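Local atomic coordinates of galactose-1-phosphate uridylyltransferase (Pyrobaculum aerophilum str. IM2, PDB entry 6K5Z), a protein that probably transfers uridylyl groups between UDP-glucose and hexose 1-phosphates such as galactose 1-phosphate, and binds zinc and iron. Residues 155-160 with 261-266. Numbering follows the deposited sequence.
Sequences AELQAS and QYYHLH. With FE (Fe (III) ion), chain I.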
# COMPACT_ATOMS: atom_id res chain seq x y z
N ALA B 155 12.45 7.79 -2.35
CA ALA B 155 11.98 8.26 -3.66
C ALA B 155 11.70 9.75 -3.63
O ALA B 155 12.07 10.46 -4.54
CB ALA B 155 10.75 7.51 -4.15
N GLU B 156 11.03 10.22 -2.59
CA GLU B 156 10.82 11.67 -2.41
C GLU B 156 12.17 12.41 -2.38
O GLU B 156 12.29 13.51 -2.94
CB GLU B 156 10.02 11.97 -1.15
CG GLU B 156 8.63 11.33 -1.10
CD GLU B 156 7.66 11.94 -0.10
OE1 GLU B 156 8.07 12.72 0.81
OE2 GLU B 156 6.46 11.61 -0.21
N LEU B 157 13.19 11.81 -1.75
CA LEU B 157 14.51 12.44 -1.67
C LEU B 157 15.14 12.65 -3.04
O LEU B 157 15.66 13.74 -3.29
CB LEU B 157 15.45 11.65 -0.75
CG LEU B 157 15.20 11.93 0.74
CD1 LEU B 157 15.93 10.94 1.63
CD2 LEU B 157 15.62 13.34 1.12
N GLN B 158 15.06 11.66 -3.92
CA GLN B 158 15.67 11.75 -5.25
C GLN B 158 14.98 12.82 -6.08
O GLN B 158 15.63 13.71 -6.59
CB GLN B 158 15.72 10.39 -5.98
CG GLN B 158 16.84 10.29 -7.03
CD GLN B 158 18.26 10.15 -6.41
OE1 GLN B 158 18.75 9.04 -6.23
NE2 GLN B 158 18.90 11.28 -6.09
N ALA B 159 13.65 12.75 -6.18
CA ALA B 159 12.89 13.72 -6.98
C ALA B 159 13.04 15.16 -6.47
O ALA B 159 12.91 16.13 -7.25
CB ALA B 159 11.42 13.33 -7.02
N SER B 160 13.25 15.30 -5.16
CA SER B 160 13.48 16.59 -4.53
C SER B 160 14.85 17.19 -4.90
O SER B 160 14.91 18.33 -5.32
CB SER B 160 13.34 16.46 -3.01
OG SER B 160 11.98 16.29 -2.65
N GLN B 261 18.74 21.16 1.91
CA GLN B 261 18.05 22.33 1.34
C GLN B 261 16.95 21.97 0.32
O GLN B 261 16.13 22.81 -0.04
CB GLN B 261 19.06 23.25 0.66
CG GLN B 261 20.27 23.59 1.53
CD GLN B 261 20.99 24.83 1.03
OE1 GLN B 261 20.36 25.86 0.75
NE2 GLN B 261 22.32 24.75 0.92
N TYR B 262 16.98 20.72 -0.14
CA TYR B 262 16.09 20.22 -1.21
C TYR B 262 14.89 19.43 -0.68
O TYR B 262 13.83 19.41 -1.32
CB TYR B 262 16.87 19.36 -2.22
CG TYR B 262 17.79 18.31 -1.66
CD1 TYR B 262 17.33 17.01 -1.36
CD2 TYR B 262 19.16 18.59 -1.46
CE1 TYR B 262 18.20 16.04 -0.87
CE2 TYR B 262 20.03 17.64 -0.94
CZ TYR B 262 19.55 16.36 -0.65
OH TYR B 262 20.44 15.41 -0.16
N TYR B 263 15.05 18.78 0.47
CA TYR B 263 13.95 18.08 1.12
C TYR B 263 13.48 18.88 2.33
O TYR B 263 14.30 19.40 3.08
CB TYR B 263 14.41 16.69 1.55
CG TYR B 263 13.27 15.73 1.78
CD1 TYR B 263 12.35 15.48 0.76
CD2 TYR B 263 13.10 15.08 3.01
CE1 TYR B 263 11.31 14.61 0.95
CE2 TYR B 263 12.05 14.20 3.22
CZ TYR B 263 11.16 13.97 2.18
OH TYR B 263 10.11 13.09 2.36
N HIS B 264 12.16 18.91 2.50
CA HIS B 264 11.47 19.71 3.50
C HIS B 264 10.52 18.73 4.25
O HIS B 264 9.73 18.02 3.61
CB HIS B 264 10.72 20.77 2.72
CG HIS B 264 9.99 21.79 3.54
ND1 HIS B 264 9.56 22.98 2.98
CD2 HIS B 264 9.58 21.82 4.83
CE1 HIS B 264 8.93 23.70 3.89
NE2 HIS B 264 8.92 23.01 5.02
N LEU B 265 10.61 18.68 5.58
CA LEU B 265 9.84 17.70 6.38
C LEU B 265 8.35 17.96 6.36
O LEU B 265 7.92 19.11 6.22
CB LEU B 265 10.33 17.62 7.84
CG LEU B 265 10.00 18.79 8.80
CD1 LEU B 265 8.57 18.79 9.37
CD2 LEU B 265 11.02 18.79 9.94
N HIS B 266 7.57 16.89 6.48
CA HIS B 266 6.09 17.00 6.50
C HIS B 266 5.42 15.78 7.09
O HIS B 266 5.99 14.68 7.17
CB HIS B 266 5.52 17.33 5.14
CG HIS B 266 6.06 16.48 4.03
ND1 HIS B 266 7.38 16.52 3.63
CD2 HIS B 266 5.44 15.60 3.20
CE1 HIS B 266 7.56 15.69 2.63
NE2 HIS B 266 6.41 15.11 2.36
FE FE I . 5.75 12.97 1.38
O HOH W 1 4.86 14.87 0.04
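Glu156 OE1 is gripped twice: it binds the iron ion at 2.4 Å and accepts a hydrogen bond from Tyr263 OH at 2.6 Å. The hydroxyl meets OE1 on its anti side, 22° out of the carboxylate plane. The carboxylate is turned 62° against the phenol ring. Glu156 OE2 also binds the iron, at 2.2 Å, so the acid is a bidentate ligand. His266 NE2 coordinates the same ion. The ring of His266 is steadied from behind, where its ND1 donates to His264 O at 2.8 Å. The bond lies in the carbonyl plane and close to the ring plane.

In Tyr263, CG lies anti to the backbone N (chi1 -160°), and this lays the ring alongside helix 151-167, with OH at Glu156 and the other end near Leu157 and Ser160. Leu157 CD2 sits over one face of the ring in a CH-pi contact, 3.8 Å from the centroid. Ser160 OG lies at the ring edge near CD1. This hydroxyl donates to Glu156 O one turn back, tilted from the carbonyl plane, while Ser160 N reaches the same oxygen from the opposite face. A phenylalanine in place of Tyr263 would probably leave OE1 without its second-shell donor and the carboxylate less firmly oriented on the iron. Further along, Ser160 CB packs against Tyr262 O at 3.4 Å, and the Tyr262 ring leans obliquely on the backbone of the helix.

Phe8 of the second subunit packs on the helix at Glu156, Ala159 and Ser160. His264 is a ligand of a nearby zinc ion, with Cys170, Cys173 and His211. The contact thus joins helix 151-167 to the loop entering strand 266-271 at a mononuclear iron site, whose protein ligands Glu156 and His266 are completed by His252 and Glu268.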